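Local coordinates for protein DNA endonuclease I-CvuI (Chlorella vulgaris, PDB 5A77) that cleaves double-stranded DNA as a LAGLIDADG endonuclease, probably to drive homing of a chloroplast intron, at residues B[35-40]-B[119-124]. Residues are numbered along the deposited sequence; the frame is centred on the assembly and turned at random.
Sequences YLLKYQ and KDPSVL. With nucleotides of chain C.
Leu37 makes an apolar contact with Pro121 and Leu124 beside the DNA backbone, tying the turn between strands 23-31 and 39-50 to the start of helix 121-135. With CG beside the backbone N (chi1 -43°), the Leu37 methyls reach the helix: CD1 meets Leu124 CD2 at 3.7 Å, the two side chains running past each other in opposite directions, while CD2 lies 4.2 Å from Pro121 CG. CD1 also lies against the carbonyl O of Lys119, and Leu124 CD2 touches that of Tyr39; His159 and Leu154 pack on Leu37 from elsewhere in the chain. The bent Lys119 chain brings CD to 3.1 Å from OP1 of DC2 of chain C, and its NZ ends 3.2 Å from Leu36 CD2 and 4.0 Å from OP1. On the turn itself, Leu36 N gives OP2 of that phosphate a nearly straight hydrogen bond (2.7 Å, 167°). The Tyr35 ring packs on the DC2 deoxyribose, C5' 4.1 Å above its centre and OH 3.2 Å from C2'; an alanine here would probably leave that sugar without its aromatic surface. Apolar packing, without hydrogen bonds, thus joins the segments; Leu36 N-H grips the phosphate, and Lys119, forming no salt bridge, probably adds only longer-range attraction.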
ATOM      1  N   TYR B  35      -2.333  36.087   2.558  1.00 42.35           N
ATOM      2  CA  TYR B  35      -0.903  36.050   2.887  1.00 41.43           C
ATOM      3  C   TYR B  35      -0.192  37.266   2.310  1.00 40.67           C
ATOM      4  O   TYR B  35      -0.476  37.672   1.177  1.00 41.63           O
ATOM      5  CB  TYR B  35      -0.239  34.778   2.339  1.00 43.68           C
ATOM      6  CG  TYR B  35      -0.200  33.572   3.261  1.00 42.19           C
ATOM      7  CD1 TYR B  35      -1.345  33.128   3.922  1.00 38.15           C
ATOM      8  CD2 TYR B  35       0.982  32.840   3.423  1.00 37.09           C
ATOM      9  CE1 TYR B  35      -1.313  32.000   4.745  1.00 36.46           C
ATOM     10  CE2 TYR B  35       1.029  31.716   4.246  1.00 38.92           C
ATOM     11  CZ  TYR B  35      -0.127  31.296   4.901  1.00 39.41           C
ATOM     12  OH  TYR B  35      -0.084  30.187   5.716  1.00 33.91           O
ATOM     13  N   LEU B  36       0.731  37.840   3.083  1.00 44.08           N
ATOM     14  CA  LEU B  36       1.584  38.941   2.602  1.00 40.65           C
ATOM     15  C   LEU B  36       2.292  38.584   1.305  1.00 37.50           C
ATOM     16  O   LEU B  36       2.240  39.344   0.347  1.00 40.83           O
ATOM     17  CB  LEU B  36       2.622  39.335   3.655  1.00 38.62           C
ATOM     18  CG  LEU B  36       2.485  40.798   4.085  1.00 41.17           C
ATOM     19  CD1 LEU B  36       1.104  41.037   4.640  1.00 40.09           C
ATOM     20  CD2 LEU B  36       3.540  41.211   5.093  1.00 43.92           C
ATOM     21  N   LEU B  37       2.932  37.413   1.289  1.00 43.64           N
ATOM     22  CA  LEU B  37       3.653  36.884   0.119  1.00 39.56           C
ATOM     23  C   LEU B  37       2.805  35.955  -0.758  1.00 39.55           C
ATOM     24  O   LEU B  37       3.347  35.200  -1.555  1.00 39.81           O
ATOM     25  CB  LEU B  37       4.903  36.122   0.568  1.00 32.00           C
ATOM     26  CG  LEU B  37       5.726  36.789   1.669  1.00 35.80           C
ATOM     27  CD1 LEU B  37       6.842  35.881   2.136  1.00 37.22           C
ATOM     28  CD2 LEU B  37       6.274  38.086   1.160  1.00 37.12           C
ATOM     29  N   LYS B  38       1.486  35.970  -0.573  1.00 44.97           N
ATOM     30  CA  LYS B  38       0.553  35.262  -1.465  1.00 43.21           C
ATOM     31  C   LYS B  38       0.639  33.724  -1.486  1.00 41.84           C
ATOM     32  O   LYS B  38      -0.267  33.070  -2.012  1.00 39.23           O
ATOM     33  CB  LYS B  38       0.727  35.772  -2.904  1.00 44.55           C
ATOM     34  CG  LYS B  38       0.385  37.231  -3.095  1.00 47.07           C
ATOM     35  CD  LYS B  38      -1.080  37.479  -2.809  1.00 49.03           C
ATOM     36  CE  LYS B  38      -1.385  38.967  -2.688  1.00 48.47           C
ATOM     37  NZ  LYS B  38      -2.833  39.172  -2.397  1.00 48.94           N
ATOM     38  N   TYR B  39       1.707  33.138  -0.947  1.00 38.36           N
ATOM     39  CA  TYR B  39       1.852  31.682  -1.023  1.00 41.57           C
ATOM     40  C   TYR B  39       2.297  31.026   0.277  1.00 39.08           C
ATOM     41  O   TYR B  39       3.073  31.584   1.054  1.00 39.61           O
ATOM     42  CB  TYR B  39       2.839  31.285  -2.142  1.00 41.93           C
ATOM     43  CG  TYR B  39       2.337  31.555  -3.546  1.00 39.42           C
ATOM     44  CD1 TYR B  39       1.463  30.682  -4.171  1.00 43.32           C
ATOM     45  CD2 TYR B  39       2.736  32.683  -4.241  1.00 44.36           C
ATOM     46  CE1 TYR B  39       1.003  30.925  -5.453  1.00 43.59           C
ATOM     47  CE2 TYR B  39       2.282  32.935  -5.526  1.00 46.21           C
ATOM     48  CZ  TYR B  39       1.416  32.051  -6.124  1.00 44.85           C
ATOM     49  OH  TYR B  39       0.960  32.297  -7.400  1.00 46.42           O
ATOM     50  N   GLN B  40       1.794  29.816   0.477  1.00 40.82           N
ATOM     51  CA  GLN B  40       2.125  28.971   1.615  1.00 42.06           C
ATOM     52  C   GLN B  40       2.671  27.666   1.059  1.00 42.26           C
ATOM     53  O   GLN B  40       2.168  27.165   0.054  1.00 43.42           O
ATOM     54  CB  GLN B  40       0.880  28.715   2.491  1.00 38.83           C
ATOM     55  CG  GLN B  40       1.108  27.797   3.690  1.00 39.63           C
ATOM     56  CD  GLN B  40      -0.101  26.908   4.017  1.00 38.11           C
ATOM     57  OE1 GLN B  40      -1.114  26.929   3.320  1.00 34.53           O
ATOM     58  NE2 GLN B  40       0.022  26.107   5.068  1.00 33.64           N
ATOM     59  N   LYS B 119       8.397  33.888   6.449  1.00 43.25           N
ATOM     60  CA  LYS B 119       7.970  35.268   6.231  1.00 46.99           C
ATOM     61  C   LYS B 119       9.047  36.064   5.468  1.00 46.32           C
ATOM     62  O   LYS B 119       8.753  37.064   4.810  1.00 46.41           O
ATOM     63  CB  LYS B 119       7.619  35.948   7.560  1.00 45.79           C
ATOM     64  CG  LYS B 119       6.117  36.271   7.709  1.00 48.07           C
ATOM     65  CD  LYS B 119       5.586  36.917   6.418  1.00 47.75           C
ATOM     66  CE  LYS B 119       6.338  38.245   6.132  1.00 57.64           C
ATOM     67  NZ  LYS B 119       5.893  39.079   4.973  1.00 55.09           N
ATOM     68  N   ASP B 120      10.288  35.589   5.532  1.00 46.52           N
ATOM     69  CA  ASP B 120      11.369  36.076   4.669  1.00 47.82           C
ATOM     70  C   ASP B 120      11.166  35.574   3.223  1.00 43.36           C
ATOM     71  O   ASP B 120      11.132  34.378   2.991  1.00 44.81           O
ATOM     72  CB  ASP B 120      12.725  35.611   5.224  1.00 46.58           C
ATOM     73  CG  ASP B 120      13.898  36.063   4.377  1.00 54.15           C
ATOM     74  OD1 ASP B 120      13.721  36.981   3.555  1.00 59.24           O
ATOM     75  OD2 ASP B 120      15.005  35.493   4.511  1.00 61.08           O
ATOM     76  N   PRO B 121      11.033  36.494   2.252  1.00 43.79           N
ATOM     77  CA  PRO B 121      10.766  36.176   0.841  1.00 43.56           C
ATOM     78  C   PRO B 121      11.824  35.288   0.170  1.00 49.17           C
ATOM     79  O   PRO B 121      11.500  34.562  -0.776  1.00 45.33           O
ATOM     80  CB  PRO B 121      10.740  37.546   0.170  1.00 42.44           C
ATOM     81  CG  PRO B 121      10.403  38.496   1.253  1.00 48.15           C
ATOM     82  CD  PRO B 121      11.025  37.947   2.496  1.00 47.74           C
ATOM     83  N   SER B 122      13.068  35.343   0.633  1.00 47.96           N
ATOM     84  CA  SER B 122      14.075  34.433   0.101  1.00 46.87           C
ATOM     85  C   SER B 122      13.946  33.069   0.777  1.00 45.49           C
ATOM     86  O   SER B 122      14.249  32.039   0.174  1.00 43.87           O
ATOM     87  CB  SER B 122      15.485  35.004   0.283  1.00 46.29           C
ATOM     88  OG  SER B 122      15.807  35.163   1.657  1.00 51.82           O
ATOM     89  N   VAL B 123      13.477  33.060   2.022  1.00 44.27           N
ATOM     90  CA  VAL B 123      13.314  31.809   2.755  1.00 45.23           C
ATOM     91  C   VAL B 123      12.099  31.060   2.222  1.00 40.93           C
ATOM     92  O   VAL B 123      12.113  29.835   2.107  1.00 37.41           O
ATOM     93  CB  VAL B 123      13.151  32.028   4.268  1.00 46.39           C
ATOM     94  CG1 VAL B 123      12.577  30.751   4.943  1.00 42.17           C
ATOM     95  CG2 VAL B 123      14.474  32.467   4.893  1.00 37.55           C
ATOM     96  N   LEU B 124      11.050  31.799   1.885  1.00 39.45           N
ATOM     97  CA  LEU B 124       9.913  31.185   1.218  1.00 43.22           C
ATOM     98  C   LEU B 124      10.366  30.611  -0.133  1.00 44.90           C
ATOM     99  O   LEU B 124       9.844  29.590  -0.601  1.00 44.24           O
ATOM    100  CB  LEU B 124       8.781  32.192   1.030  1.00 41.09           C
ATOM    101  CG  LEU B 124       7.538  31.655   0.317  1.00 39.11           C
ATOM    102  CD1 LEU B 124       6.979  30.432   1.018  1.00 38.60           C
ATOM    103  CD2 LEU B 124       6.476  32.718   0.178  1.00 33.52           C
TER
ATOM    104  P    DC C   2       1.638  37.093   6.895  1.00 37.82           P
ATOM    105  OP1  DC C   2       2.795  37.954   7.232  1.00 48.21           O
ATOM    106  OP2  DC C   2       1.329  36.753   5.484  1.00 33.44           O
ATOM    107  O5'  DC C   2       1.789  35.758   7.764  1.00 44.60           O
ATOM    108  C5'  DC C   2       1.078  34.573   7.410  1.00 38.42           C
ATOM    109  C4'  DC C   2       0.806  33.732   8.640  1.00 38.00           C
ATOM    110  O4'  DC C   2      -0.515  34.060   9.146  1.00 39.34           O
ATOM    111  C3'  DC C   2       0.823  32.223   8.399  1.00 40.83           C
ATOM    112  O3'  DC C   2       1.604  31.541   9.390  1.00 36.60           O
ATOM    113  C2'  DC C   2      -0.650  31.806   8.458  1.00 38.77           C
ATOM    114  C1'  DC C   2      -1.301  32.903   9.287  1.00 39.65           C
ATOM    115  N1   DC C   2      -2.688  33.197   8.820  1.00 37.78           N
ATOM    116  C2   DC C   2      -3.765  32.675   9.523  1.00 35.80           C
ATOM    117  O2   DC C   2      -3.548  32.015  10.553  1.00 36.43           O
ATOM    118  N3   DC C   2      -5.021  32.922   9.073  1.00 37.11           N
ATOM    119  C4   DC C   2      -5.205  33.629   7.956  1.00 37.29           C
ATOM    120  N4   DC C   2      -6.466  33.851   7.551  1.00 37.31           N
ATOM    121  C5   DC C   2      -4.112  34.157   7.217  1.00 37.09           C
ATOM    122  C6   DC C   2      -2.884  33.906   7.673  1.00 37.83           C
ATOM    123  P    DA C   3       2.331  30.152   9.012  1.00 40.17           P
ATOM    124  OP1  DA C   3       3.209  29.835  10.166  1.00 35.96           O
ATOM    125  OP2  DA C   3       2.819  30.274   7.622  1.00 40.70           O
ATOM    126  O5'  DA C   3       1.155  29.046   8.953  1.00 40.06           O
ATOM    127  C5'  DA C   3       0.663  28.478  10.163  1.00 38.53           C
ATOM    128  C4'  DA C   3      -0.513  27.550   9.919  1.00 37.28           C
ATOM    129  O4'  DA C   3      -1.732  28.313   9.702  1.00 37.01           O
ATOM    130  C3'  DA C   3      -0.393  26.612   8.708  1.00 39.44           C
ATOM    131  O3'  DA C   3      -0.969  25.382   9.067  1.00 39.26           O
ATOM    132  C2'  DA C   3      -1.276  27.318   7.682  1.00 35.83           C
ATOM    133  C1'  DA C   3      -2.398  27.735   8.614  1.00 37.49           C
ATOM    134  N9   DA C   3      -3.372  28.667   8.050  1.00 37.18           N
ATOM    135  C8   DA C   3      -3.157  29.627   7.098  1.00 36.69           C
ATOM    136  N7   DA C   3      -4.237  30.298   6.768  1.00 36.49           N
ATOM    137  C5   DA C   3      -5.234  29.732   7.555  1.00 37.71           C
ATOM    138  C6   DA C   3      -6.617  30.004   7.689  1.00 37.13           C
ATOM    139  N6   DA C   3      -7.255  30.943   6.983  1.00 35.65           N
ATOM    140  N1   DA C   3      -7.325  29.254   8.576  1.00 38.24           N
ATOM    141  C2   DA C   3      -6.688  28.300   9.273  1.00 38.16           C
ATOM    142  N3   DA C   3      -5.392  27.955   9.233  1.00 40.34           N
ATOM    143  C4   DA C   3      -4.716  28.722   8.347  1.00 38.00           C
ATOM    144  O5'  DT C   1      -3.488  39.707   6.018  1.00 39.13           O
ATOM    145  C5'  DT C   1      -2.173  40.262   6.216  1.00 41.81           C
ATOM    146  C4'  DT C   1      -1.382  39.466   7.247  1.00 39.95           C
ATOM    147  O4'  DT C   1      -2.253  39.096   8.350  1.00 40.46           O
ATOM    148  C3'  DT C   1      -0.785  38.137   6.748  1.00 41.25           C
ATOM    149  O3'  DT C   1       0.360  37.818   7.536  1.00 42.12           O
ATOM    150  C2'  DT C   1      -1.911  37.159   7.040  1.00 36.06           C
ATOM    151  C1'  DT C   1      -2.332  37.670   8.418  1.00 40.01           C
ATOM    152  N1   DT C   1      -3.702  37.289   8.844  1.00 32.77           N
ATOM    153  C2   DT C   1      -3.853  36.569  10.002  1.00 38.80           C
ATOM    154  O2   DT C   1      -2.907  36.203  10.683  1.00 38.72           O
ATOM    155  N3   DT C   1      -5.161  36.287  10.341  1.00 37.96           N
ATOM    156  C4   DT C   1      -6.299  36.657   9.642  1.00 37.38           C
ATOM    157  O4   DT C   1      -7.424  36.359  10.013  1.00 43.69           O
ATOM    158  C5   DT C   1      -6.066  37.412   8.434  1.00 37.52           C
ATOM    159  C7   DT C   1      -7.227  37.866   7.596  1.00 33.05           C
ATOM    160  C6   DT C   1      -4.791  37.689   8.097  1.00 36.65           C
TER